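Long-range contact in protein TraR (Escherichia coli, PDB 6PST), which is a plasmid-encoded RNA polymerase transcription factor of the DksA/TraR family that binds a zinc ion: residues Cys36-Asn41 and Val54-Glu59. Sequence-based numbering, arbitrary orientation.
Sequences CEACGN and VTLCVE. With ZN (zinc ion), chain K.
The carboxylate of Glu37 turns one face to Thr55: CB of Thr55 stands almost straight above Glu37 CD at 3.6 Å, with the CG2 methyl over the same face but shifted outward, nearer OE2. Glu37 has CG opposite its carbonyl carbon (chi1 -63°) and is extended beyond it, which carries the acid obliquely across the threonine. The backbones join next to this packing through Glu37 N and Thr55 O, 3.0 Å apart; the angle of 170° at the hydrogen shows a nearly straight bond. Farther along, Ala38 CB meets Leu56 CD2 at 4.4 Å, a modest apolar contact.

Zinc provides the main link. Cys36 SG and Cys39 SG each lie 2.4 Å from the ion, and Cys57 SG binds it from 54-59; Cys60, in helix 58-70, completes the four-cysteine site. Cys36 SG also accepts hydrogen bonds from Ala38 N (3.0 Å) and Cys39 N (3.2 Å), which fix its direction and probably temper the thiolate charge. Cys57 is the N-cap of the helix, and its SG also caps a backbone N there. The CxxCG turn, with its amide-to-sulfur bonds and Gly40 at positive phi, is a zinc knuckle; joined to a helix whose N-cap and first turn supply the second cysteine pair, it is characteristic of the DksA/TraR C4-type zinc finger.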
ATOM      1  N   CYS A  36     -44.036 -43.005  12.115  1.00 65.23           N
ATOM      2  CA  CYS A  36     -42.823 -42.658  11.386  1.00 65.23           C
ATOM      3  C   CYS A  36     -43.061 -42.676   9.885  1.00 65.23           C
ATOM      4  O   CYS A  36     -43.726 -43.574   9.364  1.00 65.23           O
ATOM      5  CB  CYS A  36     -41.701 -43.623  11.742  1.00 65.23           C
ATOM      6  SG  CYS A  36     -40.210 -43.374  10.762  1.00 65.23           S
ATOM      7  N   GLU A  37     -42.507 -41.684   9.188  1.00 65.39           N
ATOM      8  CA  GLU A  37     -42.594 -41.652   7.732  1.00 65.39           C
ATOM      9  C   GLU A  37     -41.513 -42.488   7.067  1.00 65.39           C
ATOM     10  O   GLU A  37     -41.438 -42.516   5.837  1.00 65.39           O
ATOM     11  CB  GLU A  37     -42.511 -40.216   7.227  1.00 65.39           C
ATOM     12  CG  GLU A  37     -43.649 -39.340   7.688  1.00 65.39           C
ATOM     13  CD  GLU A  37     -43.491 -37.918   7.208  1.00 65.39           C
ATOM     14  OE1 GLU A  37     -42.686 -37.691   6.281  1.00 65.39           O
ATOM     15  OE2 GLU A  37     -44.169 -37.024   7.756  1.00 65.39           O
ATOM     16  N   ALA A  38     -40.666 -43.150   7.849  1.00 65.12           N
ATOM     17  CA  ALA A  38     -39.675 -44.053   7.279  1.00 65.12           C
ATOM     18  C   ALA A  38     -40.087 -45.504   7.479  1.00 65.12           C
ATOM     19  O   ALA A  38     -40.162 -46.281   6.524  1.00 65.12           O
ATOM     20  CB  ALA A  38     -38.306 -43.788   7.907  1.00 65.12           C
ATOM     21  N   CYS A  39     -40.374 -45.883   8.721  1.00 68.45           N
ATOM     22  CA  CYS A  39     -40.697 -47.262   9.051  1.00 68.45           C
ATOM     23  C   CYS A  39     -42.113 -47.428   9.581  1.00 68.45           C
ATOM     24  O   CYS A  39     -42.475 -48.524  10.026  1.00 68.45           O
ATOM     25  CB  CYS A  39     -39.688 -47.805  10.067  1.00 68.45           C
ATOM     26  SG  CYS A  39     -39.352 -46.705  11.449  1.00 68.45           S
ATOM     27  N   GLY A  40     -42.918 -46.368   9.572  1.00 68.26           N
ATOM     28  CA  GLY A  40     -44.262 -46.425  10.103  1.00 68.26           C
ATOM     29  C   GLY A  40     -44.362 -46.723  11.581  1.00 68.26           C
ATOM     30  O   GLY A  40     -45.478 -46.871  12.088  1.00 68.26           O
ATOM     31  N   ASN A  41     -43.241 -46.806  12.292  1.00 67.12           N
ATOM     32  CA  ASN A  41     -43.245 -47.213  13.675  1.00 67.12           C
ATOM     33  C   ASN A  41     -43.965 -46.184  14.527  1.00 67.12           C
ATOM     34  O   ASN A  41     -44.201 -45.054  14.097  1.00 67.12           O
ATOM     35  CB  ASN A  41     -41.818 -47.404  14.175  1.00 67.12           C
ATOM     36  CG  ASN A  41     -41.152 -48.603  13.561  1.00 67.12           C
ATOM     37  OD1 ASN A  41     -41.510 -49.032  12.463  1.00 67.12           O
ATOM     38  ND2 ASN A  41     -40.184 -49.165  14.267  1.00 67.12           N
ATOM     39  N   VAL A  54     -42.506 -34.049  14.645  1.00 55.29           N
ATOM     40  CA  VAL A  54     -41.470 -34.914  14.105  1.00 55.29           C
ATOM     41  C   VAL A  54     -42.021 -35.687  12.917  1.00 55.29           C
ATOM     42  O   VAL A  54     -43.236 -35.822  12.741  1.00 55.29           O
ATOM     43  CB  VAL A  54     -40.950 -35.878  15.182  1.00 55.29           C
ATOM     44  CG1 VAL A  54     -39.638 -36.488  14.754  1.00 55.29           C
ATOM     45  CG2 VAL A  54     -40.789 -35.172  16.479  1.00 55.29           C
ATOM     46  N   THR A  55     -41.122 -36.190  12.082  1.00 56.63           N
ATOM     47  CA  THR A  55     -41.505 -37.082  11.005  1.00 56.63           C
ATOM     48  C   THR A  55     -40.745 -38.397  11.041  1.00 56.63           C
ATOM     49  O   THR A  55     -41.119 -39.329  10.325  1.00 56.63           O
ATOM     50  CB  THR A  55     -41.295 -36.406   9.647  1.00 56.63           C
ATOM     51  OG1 THR A  55     -39.973 -35.857   9.584  1.00 56.63           O
ATOM     52  CG2 THR A  55     -42.303 -35.294   9.454  1.00 56.63           C
ATOM     53  N   LEU A  56     -39.702 -38.503  11.857  1.00 52.98           N
ATOM     54  CA  LEU A  56     -38.899 -39.710  11.930  1.00 52.98           C
ATOM     55  C   LEU A  56     -38.729 -40.107  13.382  1.00 52.98           C
ATOM     56  O   LEU A  56     -38.636 -39.247  14.258  1.00 52.98           O
ATOM     57  CB  LEU A  56     -37.527 -39.505  11.294  1.00 52.98           C
ATOM     58  CG  LEU A  56     -37.520 -38.804   9.942  1.00 52.98           C
ATOM     59  CD1 LEU A  56     -36.119 -38.745   9.373  1.00 52.98           C
ATOM     60  CD2 LEU A  56     -38.455 -39.500   8.980  1.00 52.98           C
ATOM     61  N   CYS A  57     -38.701 -41.409  13.638  1.00 55.45           N
ATOM     62  CA  CYS A  57     -38.282 -41.870  14.945  1.00 55.45           C
ATOM     63  C   CYS A  57     -36.798 -41.581  15.131  1.00 55.45           C
ATOM     64  O   CYS A  57     -36.101 -41.155  14.207  1.00 55.45           O
ATOM     65  CB  CYS A  57     -38.562 -43.360  15.113  1.00 55.45           C
ATOM     66  SG  CYS A  57     -37.437 -44.439  14.201  1.00 55.45           S
ATOM     67  N   VAL A  58     -36.304 -41.833  16.341  1.00 52.00           N
ATOM     68  CA  VAL A  58     -34.928 -41.464  16.641  1.00 52.00           C
ATOM     69  C   VAL A  58     -33.953 -42.298  15.829  1.00 52.00           C
ATOM     70  O   VAL A  58     -32.878 -41.820  15.455  1.00 52.00           O
ATOM     71  CB  VAL A  58     -34.659 -41.583  18.146  1.00 52.00           C
ATOM     72  CG1 VAL A  58     -35.432 -42.744  18.722  1.00 52.00           C
ATOM     73  CG2 VAL A  58     -33.182 -41.765  18.387  1.00 52.00           C
ATOM     74  N   GLU A  59     -34.318 -43.537  15.505  1.00 61.30           N
ATOM     75  CA  GLU A  59     -33.424 -44.381  14.720  1.00 61.30           C
ATOM     76  C   GLU A  59     -33.287 -43.864  13.296  1.00 61.30           C
ATOM     77  O   GLU A  59     -32.171 -43.668  12.805  1.00 61.30           O
ATOM     78  CB  GLU A  59     -33.930 -45.818  14.736  1.00 61.30           C
ATOM     79  CG  GLU A  59     -34.021 -46.400  16.126  1.00 61.30           C
ATOM     80  CD  GLU A  59     -34.744 -47.728  16.152  1.00 61.30           C
ATOM     81  OE1 GLU A  59     -35.381 -48.079  15.137  1.00 61.30           O
ATOM     82  OE2 GLU A  59     -34.678 -48.423  17.185  1.00 61.30           O
TER
HETATM   83 ZN    ZN K 101     -38.991 -44.593  12.447  1.00 94.18          ZN